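Local structure of ethyl acetate hydrolase (Pseudomonas veronii, 5E4Y) at residues L35-C40 with F119-I124; Y298-S303 with A350-L355. The protein hydrolyses ethyl acetate to ethanol and acetate, a step in the breakdown of short-chain methyl ketones such as 2-butanone. All coordinates share one frame; numbering follows the deposited sequence.

Contact 1 (L35-C40 with F119-I124); sequences LEEGRC and FANVRI
Two bends of the side chains bring Glu-37 and Arg-123 together. Glu-37 turns at chi2 (-61°) and Arg-123 at chi3 (77°), which carries carboxylate and guanidinium toward each other. The contact joins a type I beta turn, Leu-35 to Gly-38, to the loop that leads into helix 124-137 of the alpha/beta hydrolase fold. The turn links strands 26-34 and 40-51. Leu-35 N bonds to Arg-39 O just beyond it; the turn's own bond, Gly-38 N to Leu-35 O, is weak. Arg-123 NH1 donates to Glu-37 OE2 at 2.8 Å in a salt bridge. NH1 comes from above the carboxylate plane, and the bond is bent (137°). Glu-37 CG lies 3.4 Å from Asn-121 O. Glu-36 extends the network over a long 3.8 Å, from its OE1 to Arg-123 NE. That same oxygen also pairs with Arg-280, so two arginines share it. Asp-126, in the first turn of the helix, accepts from the backbone N of both Glu-36 and Arg-123. The apolar part lies further along. Leu-35 CD1 rests on Ala-120 CB at 3.7 Å and more loosely on Val-122 CG2. Arg-39 passes the Ala-120 methyl, and its NH1 bonds to Gly-118 O. On the way, Arg-39 CD packs against Ala-120 CB at 3.7 Å.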
ATOM      1  N   LEU A  35      -6.063 -31.356 -11.234  1.00 31.53           N
ATOM      2  CA  LEU A  35      -6.009 -30.144 -10.428  1.00 33.09           C
ATOM      3  C   LEU A  35      -7.204 -30.057  -9.485  1.00 37.00           C
ATOM      4  O   LEU A  35      -8.221 -30.715  -9.695  1.00 47.03           O
ATOM      5  CB  LEU A  35      -5.951 -28.908 -11.326  1.00 31.99           C
ATOM      6  CG  LEU A  35      -4.870 -28.933 -12.410  1.00 34.49           C
ATOM      7  CD1 LEU A  35      -4.924 -27.674 -13.259  1.00 35.12           C
ATOM      8  CD2 LEU A  35      -3.491 -29.109 -11.793  1.00 36.16           C
ATOM      9  N   GLU A  36      -7.069 -29.240  -8.445  1.00 44.35           N
ATOM     10  CA  GLU A  36      -8.115 -29.097  -7.437  1.00 52.85           C
ATOM     11  C   GLU A  36      -9.368 -28.419  -7.986  1.00 52.27           C
ATOM     12  O   GLU A  36     -10.470 -28.637  -7.482  1.00 57.43           O
ATOM     13  CB  GLU A  36      -7.586 -28.308  -6.238  1.00 58.35           C
ATOM     14  CG  GLU A  36      -6.398 -28.954  -5.543  1.00 61.77           C
ATOM     15  CD  GLU A  36      -5.998 -28.227  -4.274  1.00 70.40           C
ATOM     16  OE1 GLU A  36      -6.820 -27.447  -3.748  1.00 75.83           O
ATOM     17  OE2 GLU A  36      -4.860 -28.434  -3.802  1.00 72.59           O
ATOM     18  N   GLU A  37      -9.198 -27.602  -9.021  1.00 52.60           N
ATOM     19  CA  GLU A  37     -10.312 -26.839  -9.580  1.00 53.33           C
ATOM     20  C   GLU A  37     -11.131 -27.633 -10.594  1.00 52.05           C
ATOM     21  O   GLU A  37     -12.006 -27.082 -11.261  1.00 51.14           O
ATOM     22  CB  GLU A  37      -9.797 -25.551 -10.225  1.00 50.32           C
ATOM     23  CG  GLU A  37      -9.281 -24.536  -9.222  1.00 53.84           C
ATOM     24  CD  GLU A  37     -10.356 -24.086  -8.249  1.00 59.75           C
ATOM     25  OE1 GLU A  37     -11.247 -23.313  -8.658  1.00 61.96           O
ATOM     26  OE2 GLU A  37     -10.308 -24.507  -7.074  1.00 62.82           O
ATOM     27  N   GLY A  38     -10.848 -28.926 -10.707  1.00 53.20           N
ATOM     28  CA  GLY A  38     -11.637 -29.799 -11.557  1.00 52.92           C
ATOM     29  C   GLY A  38     -10.970 -30.200 -12.859  1.00 49.53           C
ATOM     30  O   GLY A  38     -11.087 -31.346 -13.290  1.00 50.49           O
ATOM     31  N   ARG A  39     -10.270 -29.262 -13.489  1.00 45.52           N
ATOM     32  CA  ARG A  39      -9.623 -29.541 -14.766  1.00 44.08           C
ATOM     33  C   ARG A  39      -8.411 -30.446 -14.578  1.00 42.32           C
ATOM     34  O   ARG A  39      -7.838 -30.516 -13.491  1.00 42.30           O
ATOM     35  CB  ARG A  39      -9.204 -28.243 -15.460  1.00 41.54           C
ATOM     36  CG  ARG A  39     -10.353 -27.291 -15.746  1.00 48.75           C
ATOM     37  CD  ARG A  39      -9.909 -26.140 -16.635  1.00 51.57           C
ATOM     38  NE  ARG A  39      -9.492 -26.603 -17.957  1.00 55.93           N
ATOM     39  CZ  ARG A  39      -9.068 -25.806 -18.931  1.00 58.70           C
ATOM     40  NH1 ARG A  39      -8.998 -24.496 -18.738  1.00 55.62           N
ATOM     41  NH2 ARG A  39      -8.713 -26.319 -20.102  1.00 58.77           N
ATOM     42  N   CYS A  40      -8.026 -31.138 -15.646  1.00 44.07           N
ATOM     43  CA  CYS A  40      -6.898 -32.059 -15.594  1.00 40.57           C
ATOM     44  C   CYS A  40      -5.914 -31.806 -16.731  1.00 42.72           C
ATOM     45  O   CYS A  40      -6.259 -31.938 -17.905  1.00 46.59           O
ATOM     46  CB  CYS A  40      -7.392 -33.508 -15.640  1.00 39.35           C
ATOM     47  SG  CYS A  40      -6.080 -34.755 -15.600  1.00 49.78           S
ATOM     48  N   PHE A 119      -5.754 -21.419 -19.900  1.00 28.51           N
ATOM     49  CA  PHE A 119      -4.989 -22.140 -18.888  1.00 27.73           C
ATOM     50  C   PHE A 119      -5.786 -22.270 -17.592  1.00 27.63           C
ATOM     51  O   PHE A 119      -6.451 -21.327 -17.163  1.00 27.45           O
ATOM     52  CB  PHE A 119      -3.655 -21.438 -18.626  1.00 26.32           C
ATOM     53  CG  PHE A 119      -2.632 -22.311 -17.957  1.00 29.99           C
ATOM     54  CD1 PHE A 119      -2.004 -23.326 -18.662  1.00 26.46           C
ATOM     55  CD2 PHE A 119      -2.290 -22.113 -16.630  1.00 30.07           C
ATOM     56  CE1 PHE A 119      -1.060 -24.131 -18.055  1.00 26.02           C
ATOM     57  CE2 PHE A 119      -1.345 -22.915 -16.016  1.00 24.07           C
ATOM     58  CZ  PHE A 119      -0.730 -23.924 -16.730  1.00 26.24           C
ATOM     59  N   ALA A 120      -5.713 -23.444 -16.975  1.00 30.55           N
ATOM     60  CA  ALA A 120      -6.522 -23.752 -15.802  1.00 30.82           C
ATOM     61  C   ALA A 120      -6.075 -22.996 -14.554  1.00 33.90           C
ATOM     62  O   ALA A 120      -4.966 -22.462 -14.498  1.00 30.74           O
ATOM     63  CB  ALA A 120      -6.501 -25.248 -15.537  1.00 31.74           C
ATOM     64  N   ASN A 121      -6.956 -22.952 -13.559  1.00 34.51           N
ATOM     65  CA  ASN A 121      -6.640 -22.355 -12.267  1.00 30.31           C
ATOM     66  C   ASN A 121      -5.819 -23.302 -11.399  1.00 30.74           C
ATOM     67  O   ASN A 121      -6.336 -24.297 -10.889  1.00 34.61           O
ATOM     68  CB  ASN A 121      -7.923 -21.960 -11.534  1.00 27.83           C
ATOM     69  CG  ASN A 121      -8.698 -20.878 -12.257  1.00 28.15           C
ATOM     70  OD1 ASN A 121      -8.116 -19.954 -12.824  1.00 27.28           O
ATOM     71  ND2 ASN A 121     -10.023 -20.988 -12.243  1.00 29.77           N
ATOM     72  N   VAL A 122      -4.539 -22.991 -11.236  1.00 24.48           N
ATOM     73  CA  VAL A 122      -3.644 -23.824 -10.442  1.00 26.93           C
ATOM     74  C   VAL A 122      -3.507 -23.282  -9.022  1.00 26.00           C
ATOM     75  O   VAL A 122      -3.305 -22.085  -8.828  1.00 22.74           O
ATOM     76  CB  VAL A 122      -2.247 -23.925 -11.089  1.00 22.87           C
ATOM     77  CG1 VAL A 122      -1.360 -24.880 -10.305  1.00 22.83           C
ATOM     78  CG2 VAL A 122      -2.367 -24.373 -12.537  1.00 29.47           C
ATOM     79  N   ARG A 123      -3.624 -24.165  -8.035  1.00 29.22           N
ATOM     80  CA  ARG A 123      -3.481 -23.772  -6.637  1.00 25.43           C
ATOM     81  C   ARG A 123      -2.146 -24.246  -6.071  1.00 23.69           C
ATOM     82  O   ARG A 123      -1.440 -25.034  -6.701  1.00 21.71           O
ATOM     83  CB  ARG A 123      -4.636 -24.324  -5.797  1.00 24.68           C
ATOM     84  CG  ARG A 123      -6.015 -24.026  -6.363  1.00 26.14           C
ATOM     85  CD  ARG A 123      -7.113 -24.581  -5.470  1.00 33.66           C
ATOM     86  NE  ARG A 123      -7.329 -23.748  -4.290  1.00 38.53           N
ATOM     87  CZ  ARG A 123      -8.328 -22.881  -4.158  1.00 37.76           C
ATOM     88  NH1 ARG A 123      -9.210 -22.730  -5.136  1.00 30.20           N
ATOM     89  NH2 ARG A 123      -8.445 -22.165  -3.048  1.00 39.04           N
ATOM     90  N   ILE A 124      -1.807 -23.754  -4.882  1.00 28.17           N
ATOM     91  CA  ILE A 124      -0.567 -24.123  -4.205  1.00 25.87           C
ATOM     92  C   ILE A 124      -0.466 -25.634  -4.004  1.00 32.07           C
ATOM     93  O   ILE A 124       0.599 -26.224  -4.194  1.00 34.02           O
ATOM     94  CB  ILE A 124      -0.449 -23.417  -2.837  1.00 26.87           C
ATOM     95  CG1 ILE A 124      -0.368 -21.901  -3.027  1.00 27.71           C
ATOM     96  CG2 ILE A 124       0.770 -23.913  -2.074  1.00 25.11           C
ATOM     97  CD1 ILE A 124       0.932 -21.430  -3.647  1.00 22.13           C
TER

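Contact 2 (Y298-S303 with A350-L355); sequences YVMPIS and AHLAEL
Tyr-298 leaves strand 296-300 toward helix 342-357, and its ring lies against the last turns of that helix. At CB the chain turns to put CG anti to the carbonyl carbon (chi1 -79°), which sets the ring against Leu-355. The methyl CD1 of Leu-355 sits over the ring centre, 3.7 Å from the centroid and almost on the normal, a CH-pi contact. CD2 and CE2 form the side nearer the helix backbone. CE2 meets Leu-355 CB at 3.5 Å, and His-351 O lies at the ring edge, in its plane. At the tip, OH lies 3.7 Å from Glu-354 CG. The carboxylate of Glu-354 stands nearly perpendicular to the ring and pairs with Arg-326, which also makes a cation-pi contact with Tyr-298. Here the C-terminal helix of the alpha/beta hydrolase fold packs on strand 296-300 of the central sheet; Asp-305, inferred to be catalytic, follows this strand. The short segments run antiparallel, with axes 10.5 Å apart and 171° between their directions. With an alanine in place of Tyr-298, Leu-355 CD1 would probably lose its aromatic face and Arg-326 its cation-pi partner, with a gap beside the helix. Two residues on, Met-300 reaches the same helix. Its SD lies 3.6 Å from His-351 CB and approaches the imidazole ring obliquely. His-351 ND1 is hydrogen-bonded to Arg-326 NH2. Met-300 CE touches Leu-352 CD2 at 3.7 Å.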
ATOM      1  N   TYR A 298      11.241 -22.807  11.201  1.00 25.60           N
ATOM      2  CA  TYR A 298      11.641 -21.446  11.525  1.00 23.33           C
ATOM      3  C   TYR A 298      10.795 -20.454  10.739  1.00 23.40           C
ATOM      4  O   TYR A 298      10.936 -20.335   9.523  1.00 20.48           O
ATOM      5  CB  TYR A 298      13.126 -21.218  11.226  1.00 22.46           C
ATOM      6  CG  TYR A 298      14.072 -21.769  12.271  1.00 23.64           C
ATOM      7  CD1 TYR A 298      13.595 -22.444  13.386  1.00 24.54           C
ATOM      8  CD2 TYR A 298      15.444 -21.598  12.147  1.00 24.69           C
ATOM      9  CE1 TYR A 298      14.459 -22.944  14.343  1.00 24.63           C
ATOM     10  CE2 TYR A 298      16.316 -22.091  13.098  1.00 25.85           C
ATOM     11  CZ  TYR A 298      15.819 -22.763  14.193  1.00 31.07           C
ATOM     12  OH  TYR A 298      16.686 -23.257  15.144  1.00 30.82           O
ATOM     13  N   VAL A 299       9.911 -19.749  11.437  1.00 24.11           N
ATOM     14  CA  VAL A 299       9.107 -18.704  10.814  1.00 19.34           C
ATOM     15  C   VAL A 299       9.896 -17.399  10.783  1.00 22.76           C
ATOM     16  O   VAL A 299      10.141 -16.787  11.822  1.00 25.22           O
ATOM     17  CB  VAL A 299       7.779 -18.487  11.559  1.00 18.90           C
ATOM     18  CG1 VAL A 299       6.992 -17.353  10.922  1.00 18.45           C
ATOM     19  CG2 VAL A 299       6.961 -19.771  11.567  1.00 18.83           C
ATOM     20  N   MET A 300      10.296 -16.980   9.585  1.00 19.54           N
ATOM     21  CA  MET A 300      11.175 -15.824   9.436  1.00 19.99           C
ATOM     22  C   MET A 300      10.588 -14.733   8.545  1.00 23.61           C
ATOM     23  O   MET A 300      10.896 -14.668   7.357  1.00 25.41           O
ATOM     24  CB  MET A 300      12.526 -16.264   8.871  1.00 20.75           C
ATOM     25  CG  MET A 300      13.135 -17.461   9.576  1.00 21.38           C
ATOM     26  SD  MET A 300      14.826 -17.771   9.041  1.00 32.07           S
ATOM     27  CE  MET A 300      14.689 -19.447   8.429  1.00 47.45           C
ATOM     28  N   PRO A 301       9.745 -13.863   9.120  1.00 24.84           N
ATOM     29  CA  PRO A 301       9.210 -12.719   8.377  1.00 21.64           C
ATOM     30  C   PRO A 301      10.208 -11.567   8.300  1.00 19.94           C
ATOM     31  O   PRO A 301      11.134 -11.504   9.106  1.00 20.68           O
ATOM     32  CB  PRO A 301       7.981 -12.319   9.195  1.00 24.92           C
ATOM     33  CG  PRO A 301       8.341 -12.699  10.587  1.00 25.22           C
ATOM     34  CD  PRO A 301       9.183 -13.947  10.480  1.00 26.57           C
ATOM     35  N   ILE A 302      10.022 -10.672   7.335  1.00 22.80           N
ATOM     36  CA  ILE A 302      10.867  -9.489   7.222  1.00 25.65           C
ATOM     37  C   ILE A 302      10.245  -8.340   8.014  1.00 28.49           C
ATOM     38  O   ILE A 302       9.033  -8.126   7.960  1.00 31.91           O
ATOM     39  CB  ILE A 302      11.073  -9.080   5.752  1.00 20.66           C
ATOM     40  CG1 ILE A 302      11.602 -10.268   4.946  1.00 23.21           C
ATOM     41  CG2 ILE A 302      12.028  -7.902   5.650  1.00 21.76           C
ATOM     42  CD1 ILE A 302      11.808  -9.975   3.476  1.00 23.39           C
ATOM     43  N   SER A 303      11.082  -7.614   8.752  1.00 25.40           N
ATOM     44  CA  SER A 303      10.618  -6.607   9.705  1.00 23.19           C
ATOM     45  C   SER A 303       9.737  -5.519   9.091  1.00 23.35           C
ATOM     46  O   SER A 303       8.774  -5.074   9.714  1.00 27.30           O
ATOM     47  CB  SER A 303      11.818  -5.954  10.394  1.00 24.61           C
ATOM     48  OG  SER A 303      12.616  -5.247   9.462  1.00 25.25           O
ATOM     49  N   ALA A 350      22.753 -17.354   9.022  1.00 40.17           N
ATOM     50  CA  ALA A 350      22.935 -17.739  10.416  1.00 20.37           C
ATOM     51  C   ALA A 350      21.751 -18.556  10.924  1.00 27.56           C
ATOM     52  O   ALA A 350      21.919 -19.486  11.713  1.00 27.93           O
ATOM     53  CB  ALA A 350      23.140 -16.507  11.282  1.00 21.97           C
ATOM     54  N   HIS A 351      20.553 -18.208  10.466  1.00 24.85           N
ATOM     55  CA  HIS A 351      19.340 -18.901  10.884  1.00 23.81           C
ATOM     56  C   HIS A 351      19.228 -20.292  10.265  1.00 22.29           C
ATOM     57  O   HIS A 351      18.956 -21.267  10.964  1.00 19.35           O
ATOM     58  CB  HIS A 351      18.103 -18.073  10.527  1.00 21.01           C
ATOM     59  CG  HIS A 351      17.916 -16.865  11.391  1.00 27.27           C
ATOM     60  ND1 HIS A 351      18.479 -16.750  12.644  1.00 30.12           N
ATOM     61  CD2 HIS A 351      17.223 -15.719  11.184  1.00 24.49           C
ATOM     62  CE1 HIS A 351      18.143 -15.586  13.171  1.00 22.66           C
ATOM     63  NE2 HIS A 351      17.382 -14.942  12.305  1.00 21.33           N
ATOM     64  N   LEU A 352      19.440 -20.379   8.956  1.00 20.89           N
ATOM     65  CA  LEU A 352      19.337 -21.649   8.245  1.00 20.89           C
ATOM     66  C   LEU A 352      20.404 -22.643   8.696  1.00 24.65           C
ATOM     67  O   LEU A 352      20.156 -23.847   8.745  1.00 25.59           O
ATOM     68  CB  LEU A 352      19.434 -21.431   6.735  1.00 21.20           C
ATOM     69  CG  LEU A 352      18.226 -20.774   6.066  1.00 24.95           C
ATOM     70  CD1 LEU A 352      18.442 -20.650   4.566  1.00 27.25           C
ATOM     71  CD2 LEU A 352      16.963 -21.564   6.363  1.00 28.64           C
ATOM     72  N   ALA A 353      21.589 -22.136   9.021  1.00 23.66           N
ATOM     73  CA  ALA A 353      22.678 -22.986   9.482  1.00 19.39           C
ATOM     74  C   ALA A 353      22.323 -23.625  10.819  1.00 24.30           C
ATOM     75  O   ALA A 353      22.599 -24.803  11.049  1.00 25.74           O
ATOM     76  CB  ALA A 353      23.966 -22.190   9.599  1.00 20.42           C
ATOM     77  N   GLU A 354      21.710 -22.837  11.694  1.00 21.68           N
ATOM     78  CA  GLU A 354      21.262 -23.331  12.989  1.00 23.81           C
ATOM     79  C   GLU A 354      20.124 -24.333  12.813  1.00 31.67           C
ATOM     80  O   GLU A 354      20.019 -25.307  13.558  1.00 37.00           O
ATOM     81  CB  GLU A 354      20.821 -22.167  13.878  1.00 34.66           C
ATOM     82  CG  GLU A 354      20.318 -22.580  15.250  1.00 42.79           C
ATOM     83  CD  GLU A 354      20.164 -21.400  16.187  1.00 50.74           C
ATOM     84  OE1 GLU A 354      20.273 -20.249  15.715  1.00 49.64           O
ATOM     85  OE2 GLU A 354      19.936 -21.624  17.394  1.00 60.61           O
ATOM     86  N   LEU A 355      19.276 -24.085  11.820  1.00 30.24           N
ATOM     87  CA  LEU A 355      18.161 -24.975  11.519  1.00 24.89           C
ATOM     88  C   LEU A 355      18.653 -26.323  11.002  1.00 27.88           C
ATOM     89  O   LEU A 355      18.194 -27.373  11.450  1.00 23.63           O
ATOM     90  CB  LEU A 355      17.221 -24.329  10.497  1.00 20.26           C
ATOM     91  CG  LEU A 355      15.971 -25.124  10.113  1.00 20.82           C
ATOM     92  CD1 LEU A 355      15.141 -25.448  11.343  1.00 23.48           C
ATOM     93  CD2 LEU A 355      15.142 -24.355   9.096  1.00 19.52           C
TER

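Both segments of contact 1 come earlier in the chain than those of contact 2. Their centres are 32 Å apart, and the chain's centre lies between them. The nearest atoms are about 16 Å apart, and they do not touch. Both belong to the architecture around one mixed sheet. Contact 1 lies by the turn between strands 26-34 and 40-51, at one end of the strand order. Contact 2 involves strand 296-300, next to 324-325, the outermost strand of this chain at the other end. Contact 1 lies away from the catalytic residues. In contact 2 the Met-300 side chain is about 10 Å from that of Asp-305, inferred to be an active-site residue. Contact 1 ties a hairpin turn to a loop; contact 2 sets the C-terminal helix on a strand.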